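Galectin (Xenopus laevis, PDB 3WUC) binds galactose-containing sugars through a beta-sandwich lectin domain, probably recognising lactose and perhaps laminin, as galectins generally do. Local coordinates at residues B[28-39]-B[84-94]; B[94-102]-B[111-121]. All coordinates share one frame; numbering follows the deposited sequence.

How the interactions relate
Two contacts in this galectin close loops of the chain between the leaves of its beta-sandwich, first a long one and then a short one. After strand 20-28, the segment 28-39 turns from one sheet into the other, and interaction 1 closes when the chain returns as 84-94, having formed strands 45-53, 62-69 and 72-79 on the way. Interaction 2 opens at Phe-94, the residue both contacts share, and spans the hairpin of strands 99-103 and 109-113 before the chain enters the sheet of strand 36-39 as strand 120-127. The two are thus in series, neither crossing nor enclosing each other. They lie on opposite sides of the chain's centre yet touch, Leu-39 CB lying 4.0 Å from Ile-121 CG2.

Interaction 1: residues B[28-39]-B[84-94]; sequences IAKGTNRFAVDL and FKSGSETMLIF. With GAL (beta-D-galactopyranose), chain D.
Phe-35 drives the edge of its ring into one face of Phe-84, a T-shaped pair with centroids 5.3 Å apart and planes at 75°. Phe-35 CZ leads, 3.7 Å from Phe-84 CD1. Phe-35 CG stands between its own backbone N and carbonyl carbon (chi1 77°), which turns the ring inward toward Phe-84, and Ile-28 CG1 lies over a face of it, off toward the rim.

Further along, the strands interlock by branches. Val-37 spreads its two methyls: Val-37 CG2 passes alongside Leu-92, 4.0 Å from Leu-92 CD1, while CG1 reaches Phe-94. Leu-39 then sets CD1 squarely over the Phe-94 ring, 3.7 Å from its centroid, a CH-pi contact.

At the other end, paired type II turns (Ala-29 to Thr-32 and Lys-85 to Ser-88) add backbone bonds to the packing of Ile-28, whose CG1 lies against Thr-90 CG2 and CD1 near Phe-84 CB. Ile-28 N donates to Ser-88 O at 2.9 Å, nearly straight at 168°; Gly-31 N makes only a weak bond to Ser-86 OG, which also shares a water with Thr-32 O.

Arg-34 faces the sugar instead. Its NH1 and NH2 both grip galactose O3, which lies in the guanidinium plane at its edge, and NH1 also bonds galactose O4 weakly; the group makes a cation-pi contact with Tyr-56, and NH1 bonds Asn-51 OD1.

The contact joins the two leaves of the sandwich: strand 36-39, between strands 45-53 and 120-127, packs across from strand 89-94, itself between 20-28 and 99-103, while Ser-88 OG bonds Gly-107 O of the second subunit.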
loop_
_atom_site.group_PDB
_atom_site.type_symbol
_atom_site.label_atom_id
_atom_site.label_comp_id
_atom_site.label_asym_id
_atom_site.label_seq_id
_atom_site.Cartn_x
_atom_site.Cartn_y
_atom_site.Cartn_z
ATOM N N ILE B 28 -5.013 7.810 -15.125
ATOM C CA ILE B 28 -4.782 8.128 -16.523
ATOM C C ILE B 28 -5.480 9.442 -16.810
ATOM O O ILE B 28 -6.639 9.629 -16.362
ATOM C CB ILE B 28 -5.300 7.050 -17.452
ATOM C CG1 ILE B 28 -4.608 5.734 -17.183
ATOM C CG2 ILE B 28 -5.073 7.496 -18.923
ATOM C CD1 ILE B 28 -5.378 4.564 -17.705
ATOM N N ALA B 29 -4.766 10.391 -17.463
ATOM C CA ALA B 29 -5.437 11.626 -17.851
ATOM C C ALA B 29 -6.783 11.424 -18.609
ATOM O O ALA B 29 -6.884 10.661 -19.575
ATOM C CB ALA B 29 -4.470 12.410 -18.687
ATOM N N LYS B 30 -7.789 12.183 -18.169
ATOM C CA LYS B 30 -9.136 12.080 -18.758
ATOM C C LYS B 30 -9.089 12.534 -20.215
ATOM O O LYS B 30 -8.469 13.544 -20.546
ATOM C CB LYS B 30 -10.192 12.913 -17.992
ATOM C CG LYS B 30 -11.612 12.899 -18.631
ATOM C CD LYS B 30 -12.345 11.544 -18.519
ATOM C CE LYS B 30 -11.986 10.490 -19.597
ATOM N NZ LYS B 30 -12.772 10.401 -20.884
ATOM N N GLY B 31 -9.649 11.704 -21.063
ATOM C CA GLY B 31 -9.884 12.043 -22.472
ATOM C C GLY B 31 -8.611 11.916 -23.292
ATOM O O GLY B 31 -8.573 12.236 -24.479
ATOM N N THR B 32 -7.568 11.329 -22.716
ATOM C CA THR B 32 -6.252 11.386 -23.339
ATOM C C THR B 32 -6.123 10.405 -24.469
ATOM O O THR B 32 -6.862 9.401 -24.555
ATOM C CB THR B 32 -5.159 11.071 -22.302
ATOM O OG1 THR B 32 -3.891 11.482 -22.825
ATOM C CG2 THR B 32 -5.125 9.585 -22.000
ATOM N N ASN B 33 -5.198 10.692 -25.411
ATOM C CA ASN B 33 -5.014 9.780 -26.503
ATOM C C ASN B 33 -4.143 8.545 -26.203
ATOM O O ASN B 33 -4.124 7.589 -26.906
ATOM C CB ASN B 33 -4.579 10.506 -27.775
ATOM C CG ASN B 33 -3.272 11.238 -27.642
ATOM O OD1 ASN B 33 -2.566 11.230 -26.607
ATOM N ND2 ASN B 33 -2.971 12.006 -28.686
ATOM N N ARG B 34 -3.276 8.687 -25.190
ATOM C CA ARG B 34 -2.277 7.676 -24.887
ATOM C C ARG B 34 -1.604 8.109 -23.583
ATOM O O ARG B 34 -1.660 9.303 -23.177
ATOM C CB ARG B 34 -1.254 7.538 -26.020
ATOM C CG ARG B 34 -0.298 8.698 -26.146
ATOM C CD ARG B 34 0.631 8.423 -27.278
ATOM N NE ARG B 34 1.590 9.494 -27.507
ATOM C CZ ARG B 34 2.883 9.335 -27.638
ATOM N NH1 ARG B 34 3.530 8.163 -27.607
ATOM N NH2 ARG B 34 3.601 10.467 -27.895
ATOM N N PHE B 35 -0.986 7.117 -22.936
ATOM C CA PHE B 35 -0.161 7.373 -21.740
ATOM C C PHE B 35 1.009 6.453 -21.726
ATOM O O PHE B 35 1.079 5.435 -22.424
ATOM C CB PHE B 35 -0.996 7.288 -20.451
ATOM C CG PHE B 35 -1.329 5.887 -19.964
ATOM C CD1 PHE B 35 -2.396 5.221 -20.476
ATOM C CD2 PHE B 35 -0.544 5.300 -19.016
ATOM C CE1 PHE B 35 -2.730 3.931 -19.988
ATOM C CE2 PHE B 35 -0.795 4.015 -18.562
ATOM C CZ PHE B 35 -1.871 3.349 -19.054
ATOM N N ALA B 36 2.040 6.722 -20.941
ATOM C CA ALA B 36 3.191 5.879 -20.914
ATOM C C ALA B 36 3.830 5.814 -19.563
ATOM O O ALA B 36 3.813 6.844 -18.813
ATOM C CB ALA B 36 4.272 6.373 -21.896
ATOM N N VAL B 37 4.431 4.664 -19.300
ATOM C CA VAL B 37 5.380 4.482 -18.185
ATOM C C VAL B 37 6.662 3.964 -18.809
ATOM O O VAL B 37 6.696 3.031 -19.602
ATOM C CB VAL B 37 4.885 3.461 -17.118
ATOM C CG1 VAL B 37 5.937 3.372 -16.010
ATOM C CG2 VAL B 37 3.580 3.897 -16.531
ATOM N N ASP B 38 7.761 4.686 -18.550
ATOM C CA ASP B 38 9.056 4.444 -19.131
ATOM C C ASP B 38 10.060 4.075 -18.070
ATOM O O ASP B 38 10.107 4.642 -16.955
ATOM C CB ASP B 38 9.629 5.713 -19.754
ATOM C CG ASP B 38 8.836 6.239 -20.918
ATOM O OD1 ASP B 38 8.191 5.432 -21.657
ATOM O OD2 ASP B 38 8.865 7.466 -21.132
ATOM N N LEU B 39 10.863 3.116 -18.374
ATOM C CA LEU B 39 11.945 2.598 -17.538
ATOM C C LEU B 39 13.256 2.578 -18.252
ATOM O O LEU B 39 13.331 2.125 -19.420
ATOM C CB LEU B 39 11.603 1.176 -16.988
ATOM C CG LEU B 39 10.372 1.059 -16.083
ATOM C CD1 LEU B 39 9.030 1.033 -16.818
ATOM C CD2 LEU B 39 10.610 -0.242 -15.360
ATOM N N PHE B 84 -7.647 -0.681 -19.948
ATOM C CA PHE B 84 -7.501 0.677 -19.487
ATOM C C PHE B 84 -8.659 1.557 -19.912
ATOM O O PHE B 84 -9.278 1.308 -20.928
ATOM C CB PHE B 84 -6.212 1.391 -20.123
ATOM C CG PHE B 84 -4.971 0.608 -19.980
ATOM C CD1 PHE B 84 -4.302 0.562 -18.742
ATOM C CD2 PHE B 84 -4.488 -0.215 -21.000
ATOM C CE1 PHE B 84 -3.194 -0.198 -18.629
ATOM C CE2 PHE B 84 -3.367 -1.014 -20.880
ATOM C CZ PHE B 84 -2.725 -1.013 -19.652
ATOM N N LYS B 85 -8.933 2.543 -19.106
ATOM C CA LYS B 85 -9.947 3.568 -19.376
ATOM C C LYS B 85 -9.394 4.923 -19.001
ATOM O O LYS B 85 -8.928 5.159 -17.840
ATOM C CB LYS B 85 -11.219 3.261 -18.609
ATOM C CG LYS B 85 -12.383 4.147 -19.032
ATOM C CD LYS B 85 -13.594 3.957 -18.080
ATOM C CE LYS B 85 -14.674 5.020 -18.316
ATOM N NZ LYS B 85 -15.313 4.636 -19.599
ATOM N N SER B 86 -9.458 5.880 -19.953
ATOM C CA SER B 86 -8.933 7.163 -19.631
ATOM C C SER B 86 -9.739 7.828 -18.494
ATOM O O SER B 86 -10.983 7.623 -18.366
ATOM C CB SER B 86 -8.856 8.065 -20.898
ATOM O OG SER B 86 -10.166 8.361 -21.313
ATOM N N GLY B 87 -9.060 8.553 -17.620
ATOM C CA GLY B 87 -9.636 9.143 -16.444
ATOM C C GLY B 87 -9.737 8.233 -15.233
ATOM O O GLY B 87 -9.949 8.750 -14.115
ATOM N N SER B 88 -9.442 6.940 -15.433
ATOM C CA SER B 88 -9.466 5.988 -14.339
ATOM C C SER B 88 -8.072 5.656 -13.776
ATOM O O SER B 88 -7.012 5.891 -14.406
ATOM C CB SER B 88 -10.081 4.671 -14.739
ATOM O OG SER B 88 -11.462 4.840 -15.084
ATOM N N GLU B 89 -8.075 5.103 -12.591
ATOM C CA GLU B 89 -6.870 4.523 -12.031
ATOM C C GLU B 89 -6.447 3.270 -12.773
ATOM O O GLU B 89 -7.236 2.551 -13.418
ATOM C CB GLU B 89 -6.985 4.244 -10.535
ATOM C CG GLU B 89 -7.562 5.339 -9.655
ATOM C CD GLU B 89 -7.407 5.026 -8.166
ATOM O OE1 GLU B 89 -6.809 3.954 -7.765
ATOM O OE2 GLU B 89 -7.789 5.947 -7.411
ATOM N N THR B 90 -5.127 2.997 -12.758
ATOM C CA THR B 90 -4.586 1.836 -13.326
ATOM C C THR B 90 -3.344 1.434 -12.543
ATOM O O THR B 90 -2.862 2.197 -11.706
ATOM C CB THR B 90 -4.286 1.940 -14.821
ATOM O OG1 THR B 90 -3.991 0.671 -15.358
ATOM C CG2 THR B 90 -3.022 2.801 -15.053
ATOM N N MET B 91 -2.901 0.246 -12.721
ATOM C CA MET B 91 -1.691 -0.296 -12.062
ATOM C C MET B 91 -0.913 -1.127 -13.071
ATOM O O MET B 91 -1.469 -1.983 -13.742
ATOM C CB MET B 91 -2.022 -1.157 -10.840
ATOM C CG MET B 91 -0.814 -1.676 -10.168
ATOM S SD MET B 91 -1.232 -2.450 -8.586
ATOM C CE MET B 91 -2.177 -3.816 -9.139
ATOM N N LEU B 92 0.408 -0.864 -13.196
ATOM C CA LEU B 92 1.307 -1.654 -14.001
ATOM C C LEU B 92 2.463 -2.117 -13.143
ATOM O O LEU B 92 2.980 -1.308 -12.350
ATOM C CB LEU B 92 1.830 -0.810 -15.215
ATOM C CG LEU B 92 0.770 -0.418 -16.283
ATOM C CD1 LEU B 92 1.339 0.648 -17.236
ATOM C CD2 LEU B 92 0.477 -1.652 -17.092
ATOM N N ILE B 93 2.848 -3.362 -13.245
ATOM C CA ILE B 93 3.952 -3.911 -12.451
ATOM C C ILE B 93 5.005 -4.404 -13.453
ATOM O O ILE B 93 4.700 -5.072 -14.424
ATOM C CB ILE B 93 3.491 -5.028 -11.507
ATOM C CG1 ILE B 93 2.482 -4.438 -10.565
ATOM C CG2 ILE B 93 4.670 -5.566 -10.790
ATOM C CD1 ILE B 93 1.848 -5.527 -9.724
ATOM N N PHE B 94 6.268 -4.068 -13.223
ATOM C CA PHE B 94 7.373 -4.465 -14.116
ATOM C C PHE B 94 8.352 -5.310 -13.356
ATOM O O PHE B 94 8.938 -4.827 -12.390
ATOM C CB PHE B 94 8.068 -3.211 -14.669
ATOM C CG PHE B 94 7.161 -2.255 -15.403
ATOM C CD1 PHE B 94 6.378 -1.343 -14.797
ATOM C CD2 PHE B 94 7.103 -2.352 -16.799
ATOM C CE1 PHE B 94 5.510 -0.490 -15.464
ATOM C CE2 PHE B 94 6.252 -1.454 -17.506
ATOM C CZ PHE B 94 5.510 -0.583 -16.861
HETATM C C1 GAL D . 6.417 7.313 -31.604
HETATM C C2 GAL D . 5.883 8.274 -30.575
HETATM C C3 GAL D . 6.723 8.231 -29.318
HETATM C C4 GAL D . 6.857 6.785 -28.854
HETATM C C5 GAL D . 7.378 5.932 -30.034
HETATM C C6 GAL D . 7.487 4.481 -29.614
HETATM O O2 GAL D . 6.014 9.599 -31.149
HETATM O O3 GAL D . 6.249 9.129 -28.355
HETATM O O4 GAL D . 5.596 6.311 -28.316
HETATM O O5 GAL D . 6.437 6.013 -31.092
HETATM O O6 GAL D . 7.881 3.635 -30.682
HETATM O O HOH W 1 -9.527 8.724 -24.132
#

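Interaction 2: residues B[94-102]-B[111-121]; sequences FDFEDCITV and PFTCRFPIEVI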
loop_
_atom_site.group_PDB
_atom_site.type_symbol
_atom_site.label_atom_id
_atom_site.label_comp_id
_atom_site.label_asym_id
_atom_site.label_seq_id
_atom_site.Cartn_x
_atom_site.Cartn_y
_atom_site.Cartn_z
ATOM N N PHE B 94 6.268 -4.068 -13.223
ATOM C CA PHE B 94 7.373 -4.465 -14.116
ATOM C C PHE B 94 8.352 -5.310 -13.356
ATOM O O PHE B 94 8.938 -4.827 -12.390
ATOM C CB PHE B 94 8.068 -3.211 -14.669
ATOM C CG PHE B 94 7.161 -2.255 -15.403
ATOM C CD1 PHE B 94 6.378 -1.343 -14.797
ATOM C CD2 PHE B 94 7.103 -2.352 -16.799
ATOM C CE1 PHE B 94 5.510 -0.490 -15.464
ATOM C CE2 PHE B 94 6.252 -1.454 -17.506
ATOM C CZ PHE B 94 5.510 -0.583 -16.861
ATOM N N ASP B 95 8.555 -6.538 -13.764
ATOM C CA ASP B 95 9.527 -7.454 -13.170
ATOM C C ASP B 95 10.821 -7.311 -13.966
ATOM O O ASP B 95 10.816 -7.556 -15.153
ATOM C CB ASP B 95 9.103 -8.927 -13.324
ATOM C CG ASP B 95 7.918 -9.296 -12.588
ATOM O OD1 ASP B 95 7.527 -8.498 -11.703
ATOM O OD2 ASP B 95 7.353 -10.414 -12.937
ATOM N N PHE B 96 11.887 -6.828 -13.370
ATOM C CA PHE B 96 13.131 -6.652 -14.070
ATOM C C PHE B 96 13.995 -7.907 -14.020
ATOM O O PHE B 96 14.428 -8.336 -12.935
ATOM C CB PHE B 96 13.823 -5.496 -13.434
ATOM C CG PHE B 96 15.128 -5.088 -14.070
ATOM C CD1 PHE B 96 15.372 -5.268 -15.393
ATOM C CD2 PHE B 96 16.060 -4.448 -13.289
ATOM C CE1 PHE B 96 16.619 -4.860 -15.973
ATOM C CE2 PHE B 96 17.281 -3.985 -13.805
ATOM C CZ PHE B 96 17.570 -4.189 -15.178
ATOM N N GLU B 97 14.203 -8.521 -15.217
ATOM C CA GLU B 97 15.052 -9.687 -15.406
ATOM C C GLU B 97 15.645 -9.477 -16.791
ATOM O O GLU B 97 15.297 -8.493 -17.506
ATOM C CB GLU B 97 14.241 -10.998 -15.309
ATOM C CG GLU B 97 13.502 -11.169 -13.996
ATOM C CD GLU B 97 14.361 -11.532 -12.813
ATOM O OE1 GLU B 97 15.578 -11.658 -12.983
ATOM O OE2 GLU B 97 13.821 -11.667 -11.678
ATOM N N ASP B 98 16.487 -10.434 -17.244
ATOM C CA ASP B 98 16.932 -10.414 -18.611
ATOM C C ASP B 98 15.826 -10.262 -19.589
ATOM O O ASP B 98 15.965 -9.616 -20.654
ATOM C CB ASP B 98 17.722 -11.740 -18.933
ATOM C CG ASP B 98 19.077 -11.809 -18.158
ATOM O OD1 ASP B 98 19.577 -10.783 -17.643
ATOM O OD2 ASP B 98 19.689 -12.894 -18.119
ATOM N N CYS B 99 14.687 -10.887 -19.300
ATOM C CA CYS B 99 13.432 -10.621 -19.995
ATOM C C CYS B 99 12.518 -9.899 -19.007
ATOM O O CYS B 99 12.243 -10.480 -17.942
ATOM C CB CYS B 99 12.778 -11.878 -20.405
ATOM S SG CYS B 99 11.338 -11.589 -21.475
ATOM N N ILE B 100 12.181 -8.659 -19.290
ATOM C CA ILE B 100 11.223 -7.883 -18.475
ATOM C C ILE B 100 9.878 -8.507 -18.629
ATOM O O ILE B 100 9.506 -8.980 -19.726
ATOM C CB ILE B 100 11.273 -6.401 -18.843
ATOM C CG1 ILE B 100 12.673 -5.901 -18.474
ATOM C CG2 ILE B 100 10.154 -5.572 -18.163
ATOM C CD1 ILE B 100 12.987 -4.510 -18.993
ATOM N N THR B 101 9.113 -8.582 -17.522
ATOM C CA THR B 101 7.740 -8.957 -17.596
ATOM C C THR B 101 6.853 -7.732 -17.238
ATOM O O THR B 101 6.981 -7.225 -16.120
ATOM C CB THR B 101 7.364 -10.160 -16.701
ATOM O OG1 THR B 101 8.165 -11.320 -17.064
ATOM C CG2 THR B 101 5.917 -10.487 -16.918
ATOM N N VAL B 102 6.013 -7.289 -18.151
ATOM C CA VAL B 102 5.023 -6.226 -17.902
ATOM C C VAL B 102 3.707 -6.931 -17.462
ATOM O O VAL B 102 3.104 -7.659 -18.285
ATOM C CB VAL B 102 4.723 -5.308 -19.083
ATOM C CG1 VAL B 102 3.822 -4.181 -18.698
ATOM C CG2 VAL B 102 6.088 -4.854 -19.727
ATOM N N PRO B 111 5.914 -10.281 -22.156
ATOM C CA PRO B 111 7.411 -10.347 -22.074
ATOM C C PRO B 111 8.025 -9.257 -22.937
ATOM O O PRO B 111 7.483 -8.892 -23.996
ATOM C CB PRO B 111 7.759 -11.762 -22.601
ATOM C CG PRO B 111 6.563 -12.128 -23.427
ATOM C CD PRO B 111 5.323 -11.392 -22.969
ATOM N N PHE B 112 9.132 -8.706 -22.492
ATOM C CA PHE B 112 9.836 -7.739 -23.289
ATOM C C PHE B 112 11.307 -7.953 -23.015
ATOM O O PHE B 112 11.864 -7.561 -21.971
ATOM C CB PHE B 112 9.369 -6.267 -22.991
ATOM C CG PHE B 112 9.756 -5.292 -24.022
ATOM C CD1 PHE B 112 9.365 -5.376 -25.359
ATOM C CD2 PHE B 112 10.647 -4.278 -23.702
ATOM C CE1 PHE B 112 9.768 -4.489 -26.340
ATOM C CE2 PHE B 112 11.024 -3.352 -24.646
ATOM C CZ PHE B 112 10.637 -3.452 -25.996
ATOM N N THR B 113 12.016 -8.590 -23.953
ATOM C CA THR B 113 13.415 -8.936 -23.695
ATOM C C THR B 113 14.259 -7.666 -23.646
ATOM O O THR B 113 13.979 -6.722 -24.423
ATOM C CB THR B 113 13.966 -9.798 -24.871
ATOM O OG1 THR B 113 13.160 -10.952 -24.994
ATOM C CG2 THR B 113 15.351 -10.232 -24.598
ATOM N N CYS B 114 15.276 -7.618 -22.753
ATOM C CA CYS B 114 16.169 -6.491 -22.716
ATOM C C CYS B 114 16.899 -6.375 -24.084
ATOM O O CYS B 114 17.543 -7.354 -24.471
ATOM C CB CYS B 114 17.197 -6.605 -21.632
ATOM S SG CYS B 114 16.504 -6.307 -19.985
ATOM N N ARG B 115 16.734 -5.269 -24.766
ATOM C CA ARG B 115 17.379 -5.096 -26.100
ATOM C C ARG B 115 18.801 -4.631 -26.032
ATOM O O ARG B 115 19.489 -4.652 -27.029
ATOM C CB ARG B 115 16.600 -4.158 -26.886
ATOM C CG ARG B 115 15.320 -4.941 -27.303
ATOM C CD ARG B 115 14.385 -3.997 -27.896
ATOM N NE ARG B 115 13.312 -4.662 -28.626
ATOM C CZ ARG B 115 12.364 -3.983 -29.258
ATOM N NH1 ARG B 115 11.398 -4.648 -29.939
ATOM N NH2 ARG B 115 12.335 -2.655 -29.180
ATOM N N PHE B 116 19.222 -4.150 -24.871
ATOM C CA PHE B 116 20.630 -3.768 -24.624
ATOM C C PHE B 116 21.012 -4.177 -23.211
ATOM O O PHE B 116 20.114 -4.352 -22.395
ATOM C CB PHE B 116 20.912 -2.272 -24.901
ATOM C CG PHE B 116 20.034 -1.291 -24.140
ATOM C CD1 PHE B 116 20.382 -0.845 -22.872
ATOM C CD2 PHE B 116 18.836 -0.835 -24.676
ATOM C CE1 PHE B 116 19.547 0.054 -22.176
ATOM C CE2 PHE B 116 18.052 0.075 -24.009
ATOM C CZ PHE B 116 18.392 0.481 -22.752
ATOM N N PRO B 117 22.302 -4.403 -22.908
ATOM C CA PRO B 117 22.676 -4.830 -21.590
ATOM C C PRO B 117 22.379 -3.731 -20.557
ATOM O O PRO B 117 22.656 -2.512 -20.793
ATOM C CB PRO B 117 24.184 -5.110 -21.706
ATOM C CG PRO B 117 24.323 -5.570 -23.132
ATOM C CD PRO B 117 23.429 -4.635 -23.860
ATOM N N ILE B 118 21.719 -4.139 -19.492
ATOM C CA ILE B 118 21.414 -3.199 -18.383
ATOM C C ILE B 118 21.318 -3.964 -17.088
ATOM O O ILE B 118 20.749 -4.982 -17.034
ATOM C CB ILE B 118 20.132 -2.392 -18.658
ATOM C CG1 ILE B 118 19.866 -1.380 -17.527
ATOM C CG2 ILE B 118 18.991 -3.355 -18.903
ATOM C CD1 ILE B 118 18.865 -0.316 -17.954
ATOM N N GLU B 119 21.943 -3.480 -16.026
ATOM C CA GLU B 119 21.906 -4.171 -14.741
ATOM C C GLU B 119 21.093 -3.397 -13.701
ATOM O O GLU B 119 20.707 -3.967 -12.747
ATOM C CB GLU B 119 23.293 -4.478 -14.189
ATOM C CG GLU B 119 23.909 -5.716 -14.932
ATOM C CD GLU B 119 22.998 -7.013 -14.868
ATOM O OE1 GLU B 119 22.612 -7.504 -13.743
ATOM O OE2 GLU B 119 22.662 -7.584 -15.938
ATOM N N VAL B 120 20.884 -2.116 -13.921
ATOM C CA VAL B 120 20.132 -1.257 -12.963
ATOM C C VAL B 120 19.265 -0.318 -13.730
ATOM O O VAL B 120 19.725 0.399 -14.623
ATOM C CB VAL B 120 21.076 -0.479 -12.020
ATOM C CG1 VAL B 120 20.296 0.359 -11.025
ATOM C CG2 VAL B 120 22.007 -1.407 -11.290
ATOM N N ILE B 121 17.981 -0.290 -13.393
ATOM C CA ILE B 121 17.057 0.750 -13.841
ATOM C C ILE B 121 16.981 1.849 -12.862
ATOM O O ILE B 121 16.630 1.677 -11.685
ATOM C CB ILE B 121 15.599 0.170 -14.080
ATOM C CG1 ILE B 121 15.748 -0.852 -15.256
ATOM C CG2 ILE B 121 14.557 1.275 -14.322
ATOM C CD1 ILE B 121 14.502 -1.617 -15.416
#
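Ile-100 and Phe-112 form an antiparallel hydrogen-bonded pair, N to O 2.9 Å from Ile-100 to Phe-112 and 2.8 Å in return, and Cys-114 N extends the pairing to Asp-98 O at 3.0 Å and 167°. Cys-99 faces Thr-113 in a non-hydrogen-bonded pair, Cys-99 SG resting 3.8 Å from Pro-111 CB.

Beyond the hairpin the contact is built round the Phe-96 ring. With CG anti to the backbone N (chi1 -177°), the ring reaches across to the returning chain. Ile-121 places CD1 over the middle of one face, 3.6 Å from the centroid, a CH-pi contact. Cys-114 SG approaches at the ring's edge, 4.3 Å from Phe-96 CE1, and also meets Ile-100 CD1. The Ile-118 side chain crosses the ring obliquely, with CG2 near Phe-96 CE1 and CZ. The carboxylates of Asp-98 and Glu-119 would be expected to repel, but Lys-18 bridges both.

Within this chain, strand 109-113 is an outer strand of the five-stranded sheet, beside 99-103, whereas Ile-121 lies at the weakly bonded start of strand 120-127 in the opposing sheet and packs on Leu-39; Ile-47 of strand 45-53 meets Ile-100, Cys-114 and Ile-118, so this corner ties both leaves together.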